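Local coordinates for invertase/pectin methylesterase inhibitor family protein (Arabidopsis thaliana, PDB 1X91), which inhibits plant pectin methylesterase, acting as a cell-wall protein of the PMEI family built as a four-helix bundle with an N-terminal alpha-hairpin extension, at residues Q35-A38 with K39-L42; S127-V130 with N131-T135; A112-C115 with L116-K120; C21-F24 with L25-F29. The protein carries 1 engineered substitution. All coordinates share one frame; numbering follows the deposited sequence. Where two conformers were deposited one is given.

Interaction 1 of 4, residues Q35-A38 with K39-L42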
loop_
_atom_site.group_PDB
_atom_site.type_symbol
_atom_site.label_atom_id
_atom_site.label_comp_id
_atom_site.label_asym_id
_atom_site.label_seq_id
_atom_site.Cartn_x
_atom_site.Cartn_y
_atom_site.Cartn_z
ATOM N N GLN A 35 -16.127 7.372 1.901
ATOM C CA GLN A 35 -16.261 6.234 1.007
ATOM C C GLN A 35 -15.517 6.519 -0.309
ATOM O O GLN A 35 -14.785 5.674 -0.840
ATOM C CB GLN A 35 -17.754 5.937 0.803
ATOM C CG GLN A 35 -18.000 4.836 -0.156
ATOM C CD GLN A 35 -18.084 3.457 0.467
ATOM O OE1 GLN A 35 -18.400 3.298 1.669
ATOM N NE2 GLN A 35 -17.853 2.436 -0.358
ATOM N N ALA A 36 -15.692 7.715 -0.850
ATOM C CA ALA A 36 -15.011 8.104 -2.066
ATOM C C ALA A 36 -13.517 8.185 -1.862
ATOM O O ALA A 36 -12.741 7.767 -2.719
ATOM C CB ALA A 36 -15.570 9.480 -2.533
ATOM N N LEU A 37 -13.087 8.746 -0.726
ATOM C CA LEU A 37 -11.668 8.832 -0.435
ATOM C C LEU A 37 -11.020 7.433 -0.206
ATOM O O LEU A 37 -9.909 7.212 -0.676
ATOM C CB LEU A 37 -11.451 9.714 0.780
ATOM C CG LEU A 37 -9.985 9.968 1.132
ATOM C CD1 LEU A 37 -9.278 10.653 -0.052
ATOM C CD2 LEU A 37 -9.914 10.767 2.425
ATOM N N ALA A 38 -11.716 6.504 0.436
ATOM C CA ALA A 38 -11.259 5.106 0.512
ATOM C C ALA A 38 -11.000 4.543 -0.865
ATOM O O ALA A 38 -9.968 3.895 -1.080
ATOM C CB ALA A 38 -12.278 4.260 1.249
ATOM N N LYS A 39 -11.902 4.800 -1.809
ATOM C CA LYS A 39 -11.758 4.198 -3.140
ATOM C C LYS A 39 -10.572 4.833 -3.861
ATOM O O LYS A 39 -9.744 4.098 -4.468
ATOM C CB LYS A 39 -13.059 4.369 -3.912
ATOM C CG LYS A 39 -12.997 4.000 -5.370
ATOM C CD LYS A 39 -12.522 2.609 -5.589
ATOM C CE LYS A 39 -12.879 2.068 -7.005
ATOM N NZ LYS A 39 -12.132 2.645 -8.133
ATOM N N THR A 40 -10.425 6.157 -3.816
ATOM C CA THR A 40 -9.267 6.718 -4.546
ATOM C C THR A 40 -7.968 6.321 -3.895
ATOM O O THR A 40 -6.971 6.151 -4.605
ATOM C CB THR A 40 -9.301 8.227 -4.778
ATOM O OG1 THR A 40 -9.453 8.885 -3.521
ATOM C CG2 THR A 40 -10.479 8.668 -5.653
ATOM N N THR A 41 -7.931 6.116 -2.601
ATOM C CA THR A 41 -6.737 5.667 -1.925
ATOM C C THR A 41 -6.372 4.247 -2.330
ATOM O O THR A 41 -5.213 3.955 -2.598
ATOM C CB THR A 41 -6.867 5.823 -0.409
ATOM O OG1 THR A 41 -7.149 7.210 -0.065
ATOM C CG2 THR A 41 -5.560 5.489 0.264
ATOM N N LEU A 42 -7.361 3.372 -2.324
ATOM C CA LEU A 42 -7.159 2.011 -2.813
ATOM C C LEU A 42 -6.660 2.010 -4.258
ATOM O O LEU A 42 -5.776 1.202 -4.619
ATOM C CB LEU A 42 -8.418 1.160 -2.625
ATOM C CG LEU A 42 -8.735 0.693 -1.238
ATOM C CD1 LEU A 42 -9.984 -0.205 -1.292
ATOM C CD2 LEU A 42 -7.576 -0.080 -0.633
#
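The hydroxyl of T41 turns back along the helix onto the carbonyl of L37, because chi1 of -57° sets OG1 beside its own backbone N. L37 has CG anti to the backbone N (chi1 -176°), and its CD1 methyl reaches forward over the same turn. L37 CD1 lies 4.0 Å from T41 OG1, and the two side chains cross obliquely. L37 CD1 also comes to 3.9 Å from T40 OG1, here with the side chains at about a right angle.

L37 O takes two bonds from one residue. T41 OG1 donates to L37 O at 2.8 Å and sits above the carbonyl plane, 36° out of it. T41 N donates to L37 O at 3.0 Å from the opposite face. The buried hydroxyl is thus satisfied inside its own helix. With an alanine in place of T41 the hydroxyl is gone, so L37 O is likely to keep just the backbone N-H of these two donors and a gap is likely to open beside L37 CD1. The neighbouring turn is plain alpha-helix, with T40 N bonded to A36 O at 3.0 Å.

Residues 35-42 lie in the first turns of helix 34-62. K39 NZ forms a salt bridge with D43 of the same helix. L37, A38 and T41 face I146 of helix 127-149. A38 and L42 also meet M101 of helix 98-119. On helix 66-94, Q35 NE2 bonds to L93 O and K39 packs on F90.

Interaction 2 of 4, residues S127-V130 with N131-T135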
loop_
_atom_site.group_PDB
_atom_site.type_symbol
_atom_site.label_atom_id
_atom_site.label_comp_id
_atom_site.label_asym_id
_atom_site.label_seq_id
_atom_site.Cartn_x
_atom_site.Cartn_y
_atom_site.Cartn_z
ATOM N N SER A 127 16.332 1.141 -5.415
ATOM C CA SER A 127 15.663 2.198 -4.682
ATOM C C SER A 127 14.162 2.272 -4.973
ATOM O O SER A 127 13.397 2.653 -4.067
ATOM C CB SER A 127 16.334 3.567 -4.924
ATOM O OG SER A 127 16.177 3.937 -6.267
ATOM N N SER A 128 13.738 1.945 -6.197
ATOM C CA SER A 128 12.304 1.990 -6.541
ATOM C C SER A 128 11.558 0.894 -5.771
ATOM O O SER A 128 10.435 1.110 -5.327
ATOM C CB SER A 128 12.055 1.905 -8.063
ATOM O OG SER A 128 12.143 0.577 -8.481
ATOM N N VAL A 129 12.149 -0.293 -5.598
ATOM C CA VAL A 129 11.509 -1.305 -4.776
ATOM C C VAL A 129 11.356 -0.798 -3.342
ATOM O O VAL A 129 10.266 -0.930 -2.743
ATOM C CB VAL A 129 12.276 -2.667 -4.804
ATOM C CG1 VAL A 129 11.690 -3.659 -3.780
ATOM C CG2 VAL A 129 12.280 -3.252 -6.208
ATOM N N VAL A 130 12.400 -0.225 -2.766
ATOM C CA VAL A 130 12.342 0.231 -1.370
ATOM C C VAL A 130 11.350 1.391 -1.254
ATOM O O VAL A 130 10.504 1.398 -0.369
ATOM C CB VAL A 130 13.754 0.695 -0.886
ATOM C CG1 VAL A 130 13.672 1.450 0.453
ATOM C CG2 VAL A 130 14.682 -0.476 -0.807
ATOM N N ASN A 131 11.413 2.316 -2.191
ATOM C CA ASN A 131 10.622 3.540 -2.100
ATOM C C ASN A 131 9.159 3.201 -2.352
ATOM O O ASN A 131 8.316 3.704 -1.649
ATOM C CB ASN A 131 11.097 4.596 -3.090
ATOM C CG ASN A 131 12.456 5.168 -2.715
ATOM O OD1 ASN A 131 12.969 4.922 -1.616
ATOM N ND2 ASN A 131 13.071 5.900 -3.650
ATOM N N ASN A 132 8.861 2.387 -3.359
ATOM C CA ASN A 132 7.473 1.961 -3.593
ATOM C C ASN A 132 6.919 1.164 -2.434
ATOM O O ASN A 132 5.734 1.262 -2.131
ATOM C CB ASN A 132 7.307 1.167 -4.881
ATOM C CG ASN A 132 7.330 2.033 -6.132
ATOM O OD1 ASN A 132 7.581 3.234 -6.069
ATOM N ND2 ASN A 132 7.065 1.410 -7.284
ATOM N N SER A 133 7.741 0.337 -1.784
ATOM C CA SER A 133 7.291 -0.421 -0.625
ATOM C C SER A 133 6.933 0.484 0.530
ATOM O O SER A 133 5.924 0.282 1.184
ATOM C CB SER A 133 8.316 -1.452 -0.165
ATOM O OG SER A 133 8.427 -2.486 -1.137
ATOM N N LYS A 134 7.763 1.484 0.758
ATOM C CA LYS A 134 7.440 2.494 1.758
ATOM C C LYS A 134 6.159 3.252 1.380
ATOM O O LYS A 134 5.303 3.482 2.232
ATOM C CB LYS A 134 8.601 3.482 1.929
ATOM C CG LYS A 134 9.778 2.884 2.584
ATOM C CD LYS A 134 10.917 3.914 2.711
ATOM C CE LYS A 134 12.134 3.314 3.367
ATOM N NZ LYS A 134 13.189 4.365 3.485
ATOM N N THR A 135 6.004 3.627 0.128
ATOM C CA THR A 135 4.814 4.341 -0.360
ATOM C C THR A 135 3.574 3.486 -0.152
ATOM O O THR A 135 2.551 3.961 0.310
ATOM C CB THR A 135 4.994 4.686 -1.822
ATOM O OG1 THR A 135 5.990 5.738 -1.883
ATOM C CG2 THR A 135 3.705 5.209 -2.476
#
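V130 and K134 lie side by side and point the same way, one turn apart on the helix. The CG1 methyl of V130 meets CE of K134 at 3.8 Å. The lysine chain is extended beyond CG, so its aliphatic part runs past the valine and carries the amine onward.

S133 starts with a like first torsion (chi1 -68°), but here it is OG that turns back on V129. S133 OG donates to V129 O at 2.9 Å. S133 N reaches V129 O at 3.0 Å from the opposite face of the carbonyl plane.

The two asparagines bend back over the preceding turn. N131 CG stands 3.0 Å from S127 O, but its amide makes no hydrogen bond to that oxygen. The backbone does so instead, N131 N to S127 O at 2.8 Å.

S128 OG and V129 N both bond to D126 OD2, just before the helix. V129 packs on L56 and I59 of helix 34-62, and N132 ND2 bonds to T52 there. S133 OG also bonds to Y79 OH of helix 66-94. V130 and S133 rest on L116 of helix 98-119. The first part of helix 127-149 is thus packed against the other three helices of the four-helix bundle.

Interaction 3 of 4, residues A112-C115 with L116-K120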
loop_
_atom_site.group_PDB
_atom_site.type_symbol
_atom_site.label_atom_id
_atom_site.label_comp_id
_atom_site.label_asym_id
_atom_site.label_seq_id
_atom_site.Cartn_x
_atom_site.Cartn_y
_atom_site.Cartn_z
ATOM N N ALA A 112 3.981 -5.359 1.978
ATOM C CA ALA A 112 4.952 -4.319 1.730
ATOM C C ALA A 112 6.039 -4.295 2.806
ATOM O O ALA A 112 7.215 -4.162 2.476
ATOM C CB ALA A 112 4.293 -2.967 1.575
ATOM N N ASP A 113 5.665 -4.455 4.067
ATOM C CA ASP A 113 6.596 -4.380 5.202
ATOM C C ASP A 113 7.563 -5.556 5.115
ATOM O O ASP A 113 8.778 -5.400 5.407
ATOM C CB ASP A 113 5.818 -4.437 6.522
ATOM C CG ASP A 113 6.303 -3.431 7.585
ATOM O OD1 ASP A 113 7.320 -2.726 7.392
ATOM O OD2 ASP A 113 5.649 -3.286 8.661
ATOM N N THR A 114 7.052 -6.697 4.708
ATOM C CA THR A 114 7.851 -7.926 4.610
ATOM C C THR A 114 8.854 -7.785 3.476
ATOM O O THR A 114 10.015 -8.120 3.659
ATOM C CB THR A 114 6.990 -9.133 4.362
ATOM O OG1 THR A 114 6.159 -9.411 5.499
ATOM C CG2 THR A 114 7.862 -10.410 4.141
ATOM N N CYS A 115 8.421 -7.247 2.336
ATOM C CA CYS A 115 9.359 -6.910 1.268
ATOM C C CYS A 115 10.485 -6.019 1.779
ATOM O O CYS A 115 11.672 -6.310 1.556
ATOM C CB CYS A 115 8.643 -6.284 0.069
ATOM S SG CYS A 115 9.841 -5.851 -1.274
ATOM N N LEU A 116 10.152 -4.971 2.529
ATOM C CA LEU A 116 11.170 -4.079 3.074
ATOM C C LEU A 116 12.144 -4.849 3.969
ATOM O O LEU A 116 13.366 -4.669 3.895
ATOM C CB LEU A 116 10.521 -2.986 3.881
ATOM C CG LEU A 116 9.953 -1.885 3.040
ATOM C CD1 LEU A 116 9.063 -1.001 3.892
ATOM C CD2 LEU A 116 11.112 -1.109 2.366
ATOM N N ASP A 117 11.619 -5.734 4.808
ATOM C CA ASP A 117 12.469 -6.583 5.658
ATOM C C ASP A 117 13.292 -7.641 4.856
ATOM O O ASP A 117 14.397 -8.015 5.258
ATOM C CB ASP A 117 11.613 -7.272 6.732
ATOM C CG ASP A 117 11.088 -6.296 7.800
ATOM O OD1 ASP A 117 11.595 -5.159 7.909
ATOM O OD2 ASP A 117 10.158 -6.599 8.582
ATOM N N ASP A 118 12.772 -8.106 3.723
ATOM C CA ASP A 118 13.457 -9.103 2.909
ATOM C C ASP A 118 14.664 -8.481 2.199
ATOM O O ASP A 118 15.600 -9.237 1.853
ATOM C CB ASP A 118 12.555 -9.659 1.804
ATOM C CG ASP A 118 11.490 -10.648 2.289
ATOM O OD1 ASP A 118 11.705 -11.392 3.257
ATOM O OD2 ASP A 118 10.427 -10.808 1.647
ATOM N N VAL A 119 14.624 -7.160 1.949
ATOM C CA VAL A 119 15.686 -6.457 1.192
ATOM C C VAL A 119 16.643 -5.673 2.074
ATOM O O VAL A 119 17.608 -5.092 1.559
ATOM C CB VAL A 119 15.161 -5.520 0.041
ATOM C CG1 VAL A 119 14.289 -6.275 -0.954
ATOM C CG2 VAL A 119 14.423 -4.322 0.575
ATOM N N LYS A 120 16.396 -5.694 3.382
ATOM C CA LYS A 120 17.134 -4.873 4.344
ATOM C C LYS A 120 18.576 -5.248 4.508
ATOM O O LYS A 120 19.386 -4.391 4.821
ATOM C CB LYS A 120 16.486 -4.951 5.733
ATOM C CG LYS A 120 16.785 -6.260 6.491
#
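T114 and D118 meet through the CG2 methyl of the threonine and the carboxylate of the aspartate. T114 CG2 stands 3.6 Å from D118 OD2, a van der Waals contact. The T114 methyl points this way because it is anti to the backbone N, which leaves OG1 beside that N to bond with D110 O. The backbones of the same pair are also joined: D118 N donates to T114 O at 2.8 Å.

One residue on, C115 SG and V119 CG1 form a loose apolar contact at 4.5 Å. Both V119 methyls lie near C115 O, V119 CG2 at 3.5 Å. The bonds to this carbonyl are weak: V119 N lies 3.1 Å from C115 O and D118 N 3.0 Å from C115 O. Earlier bonds are firmer, as with D117 N to D113 O at 2.9 Å.

Partners further out fix the side chains. C115 is disulfide-bonded to C75 of helix 66-94, and V119 packs on C75 and Y72. D113 OD1 forms a salt bridge with K137 of helix 127-149.

The weakening bonds belong to the last turn of helix 98-119. Here the four-helix bundle of this inhibitor family is cross-linked by a disulfide between two of its helices.

Interaction 4 of 4, residues C21-F24 with L25-F29; sequences CLKF and LNTKF
Apolar contacts are made by C21, F24, L25 and K28. C21 SG meets the CD1 methyl of L25 at 3.9 Å. The other L25 methyl, CD2, lies 3.8 Å from F24 CD2. CG of F24 is anti to the backbone N (chi1 -179°), which brings the ring to K28. The lysine chain, bent at chi3 and chi4, brings K28 CD to 3.4 Å from F24 CE1. It comes to the ring obliquely.

Two side chains return to the carbonyls four residues back. N26 ND2 donates to L22 O at 2.7 Å from above the carbonyl plane, and N26 N reaches that oxygen from the opposite face. T27 repeats this on K23 O, with T27 OG1 at 2.8 Å from K23 O.

Backbone bonds finish the helix. F29, with positive phi, is the C-prime residue of a Schellman motif: F29 N bonds to N26 O and A30 N to L25 O.

The disulfide of C21 with C12 ties the helix to the N-terminal chain. F24 packs on I142 of helix 127-149 and on T41 of helix 34-62. Replacing F24 by an alanine is likely to open a gap against both helices and to leave the K28 methylenes without the ring they lie on. The chemistry is consistent with an amphipathic helix: C21, F24 and L25 pack inward, while N26 and T27 on the exposed side bond back to carbonyls.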
loop_
_atom_site.group_PDB
_atom_site.type_symbol
_atom_site.label_atom_id
_atom_site.label_comp_id
_atom_site.label_asym_id
_atom_site.label_seq_id
_atom_site.Cartn_x
_atom_site.Cartn_y
_atom_site.Cartn_z
ATOM N N CYS A 21 1.193 11.696 3.851
ATOM C CA CYS A 21 -0.251 11.741 3.838
ATOM C C CYS A 21 -0.729 13.130 3.438
ATOM O O CYS A 21 -1.599 13.247 2.617
ATOM C CB CYS A 21 -0.825 11.368 5.193
ATOM S SG CYS A 21 -2.576 11.498 5.456
ATOM N N LEU A 22 -0.117 14.174 3.994
ATOM C CA LEU A 22 -0.463 15.531 3.600
ATOM C C LEU A 22 -0.209 15.767 2.122
ATOM O O LEU A 22 -1.022 16.343 1.438
ATOM C CB LEU A 22 0.306 16.554 4.449
ATOM C CG LEU A 22 -0.062 16.550 5.932
ATOM C CD1 LEU A 22 1.005 17.341 6.742
ATOM C CD2 LEU A 22 -1.485 17.099 6.238
ATOM N N LYS A 23 0.928 15.315 1.619
ATOM C CA LYS A 23 1.204 15.413 0.219
ATOM C C LYS A 23 0.133 14.715 -0.597
ATOM O O LYS A 23 -0.396 15.257 -1.569
ATOM C CB LYS A 23 2.587 14.848 -0.068
ATOM C CG LYS A 23 3.016 14.832 -1.553
ATOM C CD LYS A 23 4.362 14.157 -1.775
ATOM C CE LYS A 23 5.503 15.083 -1.690
ATOM N NZ LYS A 23 6.776 14.489 -2.264
ATOM N N PHE A 24 -0.169 13.489 -0.207
ATOM C CA PHE A 24 -1.137 12.678 -0.944
ATOM C C PHE A 24 -2.523 13.320 -0.982
ATOM O O PHE A 24 -3.145 13.439 -2.079
ATOM C CB PHE A 24 -1.156 11.271 -0.332
ATOM C CG PHE A 24 -2.110 10.312 -1.007
ATOM C CD1 PHE A 24 -1.834 9.837 -2.269
ATOM C CD2 PHE A 24 -3.285 9.954 -0.374
ATOM C CE1 PHE A 24 -2.715 8.932 -2.906
ATOM C CE2 PHE A 24 -4.165 9.048 -0.995
ATOM C CZ PHE A 24 -3.881 8.565 -2.288
ATOM N N LEU A 25 -3.040 13.765 0.152
ATOM C CA LEU A 25 -4.408 14.265 0.164
ATOM C C LEU A 25 -4.513 15.625 -0.512
ATOM O O LEU A 25 -5.534 15.929 -1.146
ATOM C CB LEU A 25 -4.961 14.330 1.556
ATOM C CG LEU A 25 -5.011 12.989 2.312
ATOM C CD1 LEU A 25 -5.569 13.147 3.672
ATOM C CD2 LEU A 25 -5.850 11.959 1.540
ATOM N N ASN A 26 -3.472 16.444 -0.392
ATOM C CA ASN A 26 -3.488 17.712 -1.112
ATOM C C ASN A 26 -3.308 17.559 -2.616
ATOM O O ASN A 26 -4.008 18.219 -3.392
ATOM C CB ASN A 26 -2.468 18.676 -0.549
ATOM C CG ASN A 26 -2.894 19.200 0.768
ATOM O OD1 ASN A 26 -3.809 20.038 0.842
ATOM N ND2 ASN A 26 -2.316 18.667 1.830
ATOM N N THR A 27 -2.388 16.686 -3.019
ATOM C CA THR A 27 -2.063 16.516 -4.443
ATOM C C THR A 27 -3.290 16.062 -5.195
ATOM O O THR A 27 -3.485 16.448 -6.376
ATOM C CB THR A 27 -0.894 15.508 -4.631
ATOM O OG1 THR A 27 0.314 16.084 -4.145
ATOM C CG2 THR A 27 -0.592 15.284 -6.148
ATOM N N LYS A 28 -4.118 15.260 -4.529
ATOM C CA LYS A 28 -5.327 14.697 -5.118
ATOM C C LYS A 28 -6.650 15.332 -4.651
ATOM O O LYS A 28 -7.750 14.758 -4.828
ATOM C CB LYS A 28 -5.331 13.183 -4.897
ATOM C CG LYS A 28 -4.164 12.515 -5.651
ATOM C CD LYS A 28 -3.843 11.118 -5.188
ATOM C CE LYS A 28 -4.871 10.104 -5.727
ATOM N NZ LYS A 28 -4.804 10.024 -7.220
ATOM N N PHE A 29 -6.559 16.532 -4.091
ATOM C CA PHE A 29 -7.712 17.240 -3.588
ATOM C C PHE A 29 -8.747 16.288 -3.031
ATOM O O PHE A 29 -9.830 16.103 -3.583
ATOM C CB PHE A 29 -8.325 18.101 -4.695
ATOM C CG PHE A 29 -9.222 19.154 -4.158
ATOM C CD1 PHE A 29 -8.670 20.234 -3.492
ATOM C CD2 PHE A 29 -10.592 19.052 -4.253
ATOM C CE1 PHE A 29 -9.472 21.221 -2.963
ATOM C CE2 PHE A 29 -11.413 20.044 -3.737
ATOM C CZ PHE A 29 -10.852 21.125 -3.065
#

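In the fold
All four contacts are partly buried. Half the touching residues of interaction 1 are buried, while most of those in interaction 4 are exposed. Interactions 2 and 3 touch, joining helices 127-149 and 98-119; S133 O lies 3.7 Å from A112 CB. Interactions 1 and 4 also touch, where L37 and T41 of helix 34-62 meet L25 and F24 of helix 18-27. Interaction 1 lies across the chain's centre from 2 and 3, with centres about 22 and 26 Å away. Interactions 3 and 4 each hold one cysteine of a disulfide. Hydroxyls returning to carbonyls recur in 1, 2 and 4; in 1 and 2 they are buried. Interaction 3 instead has acidic side chains and no hydroxyl returning across the contact.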